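Local coordinates for protein putative aspartate aminotransferase (Thermus thermophilus, PDB 1IUG) that probably transfers amino groups between amino acids and 2-oxo acids as a pyridoxal 5'-phosphate-dependent class-V aminotransferase, at residues P107-T111 / T134-A138; G272-V276 / A286-P290; L42-A46 / L243-L247. One frame throughout, in Å; residues are numbered along the deposited sequence.

Interaction 1: P107-T111 / T134-A138; sequences PYGDT and TGALA
Thr134 meets residues 107-111 through its methyl: CG2 lies 3.9 Å from Tyr108 CD1, obliquely to the ring, and 3.7 Å from Gly109 N. Further along, Thr111 CG2 reaches Ala136 CB at 3.8 Å and continues over the backbone to Leu137 O and Ala138. The polar link runs through one water, which accepts from Gly109 N at 2.8 Å and from Thr134 OG1 at 2.7 Å and donates to Asp110 O at 3.0 Å. With chi1 at 68°, OG1 of Thr134 sits between its own N and carbonyl carbon, where it also accepts from Ala136 N (3.2 Å) and closes an ST turn; Gly135 and Ala136 both lie opposite Glu131 in a G1 beta bulge. A valine in place of Thr134 would probably leave the water without one of its three partners and the Ala136 N-H without this acceptor. The type II turn from Pro107 to Asp110 is closed by Asp110 N to Pro107 O (2.9 Å), with Gly109 at positive phi. Asp110 OD1 forms a salt bridge with Lys278. The turn lies between strands 100-105 and 124-128; its partner includes strand 136-137, which pairs with 130-131 ahead of helix 140-150.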
loop_
_atom_site.group_PDB
_atom_site.type_symbol
_atom_site.label_atom_id
_atom_site.label_comp_id
_atom_site.label_asym_id
_atom_site.label_seq_id
_atom_site.Cartn_x
_atom_site.Cartn_y
_atom_site.Cartn_z
ATOM N N PRO A 107 17.418 27.246 4.548
ATOM C CA PRO A 107 18.601 26.418 4.295
ATOM C C PRO A 107 18.388 25.050 4.949
ATOM O O PRO A 107 17.839 24.969 6.052
ATOM C CB PRO A 107 19.708 27.189 5.012
ATOM C CG PRO A 107 19.255 28.613 4.894
ATOM C CD PRO A 107 17.786 28.512 5.207
ATOM N N TYR A 108 18.768 23.982 4.253
ATOM C CA TYR A 108 18.626 22.638 4.803
ATOM C C TYR A 108 19.332 22.586 6.155
ATOM O O TYR A 108 20.508 22.932 6.267
ATOM C CB TYR A 108 19.212 21.588 3.849
ATOM C CG TYR A 108 18.249 21.086 2.785
ATOM C CD1 TYR A 108 18.214 19.734 2.436
ATOM C CD2 TYR A 108 17.385 21.958 2.119
ATOM C CE1 TYR A 108 17.346 19.262 1.450
ATOM C CE2 TYR A 108 16.509 21.493 1.127
ATOM C CZ TYR A 108 16.500 20.146 0.799
ATOM O OH TYR A 108 15.659 19.681 -0.187
ATOM N N GLY A 109 18.583 22.211 7.189
ATOM C CA GLY A 109 19.133 22.144 8.531
ATOM C C GLY A 109 18.415 23.125 9.439
ATOM O O GLY A 109 18.459 23.004 10.666
ATOM N N ASP A 110 17.755 24.105 8.825
ATOM C CA ASP A 110 17.003 25.129 9.549
ATOM C C ASP A 110 15.521 24.779 9.643
ATOM O O ASP A 110 15.046 23.855 8.985
ATOM C CB ASP A 110 17.152 26.494 8.864
ATOM C CG ASP A 110 18.518 27.122 9.085
ATOM O OD1 ASP A 110 19.535 26.393 9.066
ATOM O OD2 ASP A 110 18.574 28.357 9.269
ATOM N N THR A 111 14.809 25.516 10.488
ATOM C CA THR A 111 13.373 25.326 10.679
ATOM C C THR A 111 12.692 26.692 10.660
ATOM O O THR A 111 13.321 27.713 10.945
ATOM C CB THR A 111 13.048 24.613 12.019
ATOM O OG1 THR A 111 13.632 25.334 13.109
ATOM C CG2 THR A 111 13.570 23.184 12.014
ATOM N N THR A 134 17.290 16.182 7.131
ATOM C CA THR A 134 18.264 17.061 7.773
ATOM C C THR A 134 18.472 16.773 9.257
ATOM O O THR A 134 19.504 17.142 9.827
ATOM C CB THR A 134 17.863 18.537 7.612
ATOM O OG1 THR A 134 16.682 18.795 8.379
ATOM C CG2 THR A 134 17.587 18.858 6.143
ATOM N N GLY A 135 17.501 16.098 9.868
ATOM C CA GLY A 135 17.574 15.787 11.287
ATOM C C GLY A 135 17.004 16.923 12.115
ATOM O O GLY A 135 17.175 16.965 13.336
ATOM N N ALA A 136 16.300 17.835 11.447
ATOM C CA ALA A 136 15.707 18.994 12.101
ATOM C C ALA A 136 14.325 18.738 12.693
ATOM O O ALA A 136 13.508 18.017 12.117
ATOM C CB ALA A 136 15.649 20.169 11.129
ATOM N N LEU A 137 14.072 19.360 13.840
ATOM C CA LEU A 137 12.796 19.239 14.530
ATOM C C LEU A 137 12.139 20.613 14.586
ATOM O O LEU A 137 12.676 21.539 15.193
ATOM C CB LEU A 137 13.015 18.726 15.955
ATOM C CG LEU A 137 11.761 18.420 16.775
ATOM C CD1 LEU A 137 11.020 17.251 16.144
ATOM C CD2 LEU A 137 12.145 18.096 18.211
ATOM N N ALA A 138 10.984 20.751 13.946
ATOM C CA ALA A 138 10.266 22.020 13.944
ATOM C C ALA A 138 9.477 22.195 15.239
ATOM O O ALA A 138 9.042 21.214 15.847
ATOM C CB ALA A 138 9.328 22.093 12.745
HETATM O O HOH W 1 16.021 21.313 7.838
#

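Interaction 2: G272-V276 / A286-P290; sequences GLRPV and AFYLP
Val276 has CG1 anti to its backbone N (chi1 178°) and CG2 beside that N, and this sets CG2 over the centre of the Tyr288 ring, 4.0 Å from its centroid, a CH-pi contact nearly on the ring normal. The same methyl reaches Ala286 CB at 3.9 Å. Leu273, its CG beside its own N (chi1 -54°), sends its two methyls to different partners: CD1 hangs over a face of the Phe287 ring, displaced toward the rim and 4.2 Å from the centroid, while CD2 presses on Pro290 CG at 3.4 Å, tighter than usual van der Waals contact. These contacts lie within a beta hairpin in which the short, weakly bonded strand 274-275, outermost in a mixed sheet within the chain, runs antiparallel to strand 285-288, and Pro275 faces Phe287 as a non-hydrogen-bonded pair. Tyr288 N gives Arg274 O a nearly straight bond of 2.9 Å. Val276 N is hydrogen-bonded to Ala286 O at 3.2 Å, from well above the carbonyl plane. A water links Arg274 N (2.8 Å) to Tyr288 O (2.7 Å) in place of a direct bond. Strand 320-323 adjoins 285-288 on its other edge, where Phe321 meets the Phe287 ring and Ala286 touches Arg322, predicted to bind substrate; from helix 250-270, Tyr265 OH is hydrogen-bonded to Ala286 N.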
loop_
_atom_site.group_PDB
_atom_site.type_symbol
_atom_site.label_atom_id
_atom_site.label_comp_id
_atom_site.label_asym_id
_atom_site.label_seq_id
_atom_site.Cartn_x
_atom_site.Cartn_y
_atom_site.Cartn_z
ATOM N N GLY A 272 35.113 15.542 16.016
ATOM C CA GLY A 272 35.281 16.720 15.185
ATOM C C GLY A 272 34.270 16.954 14.076
ATOM O O GLY A 272 34.493 17.812 13.220
ATOM N N LEU A 273 33.165 16.212 14.077
ATOM C CA LEU A 273 32.140 16.378 13.049
ATOM C C LEU A 273 31.175 17.492 13.422
ATOM O O LEU A 273 30.946 17.758 14.601
ATOM C CB LEU A 273 31.356 15.083 12.835
ATOM C CG LEU A 273 32.130 13.805 12.523
ATOM C CD1 LEU A 273 31.139 12.704 12.202
ATOM C CD2 LEU A 273 33.074 14.023 11.357
ATOM N N ARG A 274 30.598 18.127 12.409
ATOM C CA ARG A 274 29.656 19.216 12.618
ATOM C C ARG A 274 28.221 18.792 12.322
ATOM O O ARG A 274 27.932 18.269 11.245
ATOM C CB ARG A 274 30.034 20.414 11.735
ATOM C CG ARG A 274 30.364 21.681 12.510
ATOM C CD ARG A 274 29.173 22.135 13.347
ATOM N NE ARG A 274 29.543 23.076 14.400
ATOM C CZ ARG A 274 28.780 23.362 15.453
ATOM N NH1 ARG A 274 27.593 22.783 15.600
ATOM N NH2 ARG A 274 29.212 24.214 16.375
ATOM N N PRO A 275 27.310 18.973 13.298
ATOM C CA PRO A 275 25.890 18.624 13.156
ATOM C C PRO A 275 25.226 19.489 12.086
ATOM O O PRO A 275 25.597 20.646 11.894
ATOM C CB PRO A 275 25.322 18.948 14.539
ATOM C CG PRO A 275 26.473 18.688 15.441
ATOM C CD PRO A 275 27.614 19.332 14.694
ATOM N N VAL A 276 24.240 18.924 11.396
ATOM C CA VAL A 276 23.527 19.648 10.348
ATOM C C VAL A 276 22.413 20.567 10.865
ATOM O O VAL A 276 22.355 21.737 10.488
ATOM C CB VAL A 276 22.959 18.678 9.281
ATOM C CG1 VAL A 276 22.173 19.439 8.227
ATOM C CG2 VAL A 276 24.086 17.904 8.635
ATOM N N ALA A 286 22.398 13.619 11.929
ATOM C CA ALA A 286 22.974 14.046 10.659
ATOM C C ALA A 286 24.288 14.793 10.856
ATOM O O ALA A 286 24.379 15.693 11.693
ATOM C CB ALA A 286 21.977 14.909 9.896
ATOM N N PHE A 287 25.297 14.418 10.072
ATOM C CA PHE A 287 26.617 15.036 10.161
ATOM C C PHE A 287 27.154 15.523 8.826
ATOM O O PHE A 287 26.901 14.918 7.782
ATOM C CB PHE A 287 27.643 14.043 10.719
ATOM C CG PHE A 287 27.350 13.567 12.109
ATOM C CD1 PHE A 287 26.852 12.286 12.324
ATOM C CD2 PHE A 287 27.590 14.387 13.202
ATOM C CE1 PHE A 287 26.599 11.827 13.613
ATOM C CE2 PHE A 287 27.343 13.941 14.496
ATOM C CZ PHE A 287 26.844 12.656 14.704
ATOM N N TYR A 288 27.911 16.616 8.870
ATOM C CA TYR A 288 28.555 17.143 7.672
ATOM C C TYR A 288 29.834 16.325 7.514
ATOM O O TYR A 288 30.527 16.054 8.501
ATOM C CB TYR A 288 28.923 18.623 7.841
ATOM C CG TYR A 288 27.800 19.586 7.548
ATOM C CD1 TYR A 288 27.201 20.322 8.571
ATOM C CD2 TYR A 288 27.336 19.770 6.245
ATOM C CE1 TYR A 288 26.169 21.219 8.306
ATOM C CE2 TYR A 288 26.303 20.664 5.968
ATOM C CZ TYR A 288 25.725 21.384 7.006
ATOM O OH TYR A 288 24.700 22.263 6.740
ATOM N N LEU A 289 30.113 15.884 6.292
ATOM C CA LEU A 289 31.319 15.113 6.015
ATOM C C LEU A 289 32.556 15.979 6.233
ATOM O O LEU A 289 32.552 17.171 5.921
ATOM C CB LEU A 289 31.311 14.610 4.567
ATOM C CG LEU A 289 30.491 13.363 4.234
ATOM C CD1 LEU A 289 30.393 13.208 2.729
ATOM C CD2 LEU A 289 31.133 12.137 4.859
ATOM N N PRO A 290 33.619 15.400 6.820
ATOM C CA PRO A 290 34.851 16.157 7.061
ATOM C C PRO A 290 35.453 16.585 5.725
ATOM O O PRO A 290 35.177 15.978 4.684
ATOM C CB PRO A 290 35.748 15.138 7.762
ATOM C CG PRO A 290 34.774 14.242 8.454
ATOM C CD PRO A 290 33.706 14.054 7.411
HETATM O O HOH W 2 31.969 17.800 9.932
#

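Interaction 3: L42-A46 / L243-L247; sequences LLREA and LEEVL
Leu42 and Leu243 run alongside one another, pointing opposite ways, so that Leu42 CB rests 3.7 Å from Leu243 CD1 and the CB of Leu243 lies about as near to the CB and CD1 of Leu42. Packing among the leucines and Ala46 carries the contact. The same Leu243 CD1 also meets Leu43 CG at 3.8 Å, the two side chains nearly perpendicular; Leu43 leaves its helix on the far side, and the end of its side chain comes back within reach. Leu243 CD2 approaches Ala46 CB at 4.3 Å. One turn on, Leu247 divides its methyls: with chi1 at -113° and chi2 at 40°, CD1 faces Ala46 CB at 4.2 Å, while CD2 points into the helix 30-47 surface between Leu42 and Glu45, 4.1 Å from Leu42 CD2.

Two glutamates flank the leucines with their aliphatic parts, on the solvent side of the contact: Glu45 CB lies against Leu247 CD2, and Glu244 CG, on an extended chain, touches Leu42 CD1 at 3.7 Å.

Contacts of carbon with polar atoms gather at one methyl. Leu247 CD2 lies 3.4 Å from Leu42 O, which already accepts from Ala46 N within its own helix, and 3.7 Å from Glu45 OE1.

The contact joins helix 30-47 near its C-terminal end to helix 233-246. Beneath it, Leu43 packs on Val53 and Ile55 of strand 52-57, an outermost strand of the seven-stranded sheet within the chain, while Leu243 touches Leu187 and Ala46 touches Leu164 in neighbouring loops.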
loop_
_atom_site.group_PDB
_atom_site.type_symbol
_atom_site.label_atom_id
_atom_site.label_comp_id
_atom_site.label_asym_id
_atom_site.label_seq_id
_atom_site.Cartn_x
_atom_site.Cartn_y
_atom_site.Cartn_z
ATOM N N LEU A 42 -5.436 2.115 19.386
ATOM C CA LEU A 42 -4.076 2.315 19.873
ATOM C C LEU A 42 -3.384 3.498 19.178
ATOM O O LEU A 42 -2.674 4.273 19.816
ATOM C CB LEU A 42 -3.262 1.030 19.711
ATOM C CG LEU A 42 -3.722 -0.137 20.594
ATOM C CD1 LEU A 42 -2.978 -1.402 20.214
ATOM C CD2 LEU A 42 -3.506 0.199 22.072
ATOM N N LEU A 43 -3.603 3.639 17.876
ATOM C CA LEU A 43 -3.012 4.738 17.110
ATOM C C LEU A 43 -3.626 6.051 17.582
ATOM O O LEU A 43 -3.003 7.111 17.527
ATOM C CB LEU A 43 -3.264 4.529 15.616
ATOM C CG LEU A 43 -2.374 3.468 14.962
ATOM C CD1 LEU A 43 -2.989 2.956 13.672
ATOM C CD2 LEU A 43 -0.992 4.054 14.719
ATOM N N ARG A 44 -4.862 5.940 18.055
ATOM C CA ARG A 44 -5.657 7.035 18.593
ATOM C C ARG A 44 -4.922 7.590 19.814
ATOM O O ARG A 44 -4.730 8.799 19.939
ATOM C CB ARG A 44 -7.007 6.445 18.989
ATOM C CG ARG A 44 -8.224 7.104 18.413
ATOM C CD ARG A 44 -8.378 8.529 18.845
ATOM N NE ARG A 44 -8.980 8.587 20.179
ATOM C CZ ARG A 44 -10.056 7.899 20.567
ATOM N NH1 ARG A 44 -10.683 7.075 19.731
ATOM N NH2 ARG A 44 -10.515 8.039 21.803
ATOM N N GLU A 45 -4.494 6.688 20.694
ATOM C CA GLU A 45 -3.752 7.052 21.898
ATOM C C GLU A 45 -2.365 7.566 21.530
ATOM O O GLU A 45 -1.883 8.530 22.110
ATOM C CB GLU A 45 -3.577 5.843 22.813
ATOM C CG GLU A 45 -4.839 5.308 23.446
ATOM C CD GLU A 45 -4.562 4.111 24.347
ATOM O OE1 GLU A 45 -3.488 4.084 24.996
ATOM O OE2 GLU A 45 -5.413 3.195 24.401
ATOM N N ALA A 46 -1.719 6.889 20.587
ATOM C CA ALA A 46 -0.383 7.263 20.137
ATOM C C ALA A 46 -0.339 8.687 19.591
ATOM O O ALA A 46 0.613 9.420 19.849
ATOM C CB ALA A 46 0.119 6.273 19.087
ATOM N N LEU A 243 2.358 -1.521 19.400
ATOM C CA LEU A 243 1.722 -0.468 20.185
ATOM C C LEU A 243 1.266 -0.967 21.551
ATOM O O LEU A 243 1.339 -0.233 22.533
ATOM C CB LEU A 243 0.549 0.157 19.427
ATOM C CG LEU A 243 0.935 1.069 18.257
ATOM C CD1 LEU A 243 -0.310 1.510 17.509
ATOM C CD2 LEU A 243 1.720 2.273 18.767
ATOM N N GLU A 244 0.812 -2.216 21.615
ATOM C CA GLU A 244 0.369 -2.803 22.878
ATOM C C GLU A 244 1.499 -2.879 23.900
ATOM O O GLU A 244 1.265 -2.731 25.095
ATOM C CB GLU A 244 -0.214 -4.202 22.662
ATOM C CG GLU A 244 -1.687 -4.206 22.298
ATOM C CD GLU A 244 -2.218 -5.601 22.027
ATOM O OE1 GLU A 244 -2.793 -5.814 20.936
ATOM O OE2 GLU A 244 -2.066 -6.481 22.903
ATOM N N GLU A 245 2.720 -3.101 23.421
ATOM C CA GLU A 245 3.877 -3.197 24.301
ATOM C C GLU A 245 4.515 -1.846 24.631
ATOM O O GLU A 245 4.917 -1.608 25.771
ATOM C CB GLU A 245 4.935 -4.124 23.696
ATOM C CG GLU A 245 6.092 -4.405 24.652
ATOM C CD GLU A 245 7.221 -5.188 24.014
ATOM O OE1 GLU A 245 8.299 -4.593 23.789
ATOM O OE2 GLU A 245 7.038 -6.398 23.753
ATOM N N VAL A 246 4.591 -0.962 23.641
ATOM C CA VAL A 246 5.215 0.345 23.827
ATOM C C VAL A 246 4.387 1.408 24.547
ATOM O O VAL A 246 4.907 2.112 25.410
ATOM C CB VAL A 246 5.722 0.917 22.474
ATOM C CG1 VAL A 246 6.223 2.346 22.648
ATOM C CG2 VAL A 246 6.839 0.044 21.929
ATOM N N LEU A 247 3.109 1.523 24.197
ATOM C CA LEU A 247 2.233 2.528 24.797
ATOM C C LEU A 247 2.193 2.615 26.331
ATOM O O LEU A 247 2.162 3.719 26.887
ATOM C CB LEU A 247 0.822 2.423 24.212
ATOM C CG LEU A 247 0.378 3.618 23.360
ATOM C CD1 LEU A 247 1.508 4.127 22.476
ATOM C CD2 LEU A 247 -0.825 3.236 22.518
#

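Overall arrangement
Interactions 1 and 2 are neighbours, their centres 14 Å apart: Thr134 O packs on Ala286 CB, and Gly109 CA approaches Val276 CG1. Together they bring loops near the seven-stranded sheet against the hairpin of the five-stranded sheet, close to Arg322, the predicted substrate-binding residue. Interaction 3 lies on the opposite side of the chain's centre, about 28 Å from interaction 1 and 34 Å from interaction 2, centre to centre, away from the annotated sites. Along the chain, interaction 3 opens first and closes after interaction 1, and interaction 2 follows. In sequence, 42-46 and 243-247 thus enclose the strands of the seven-stranded sheet and Lys185, modified by pyridoxal phosphate, before the chain enters the hairpin.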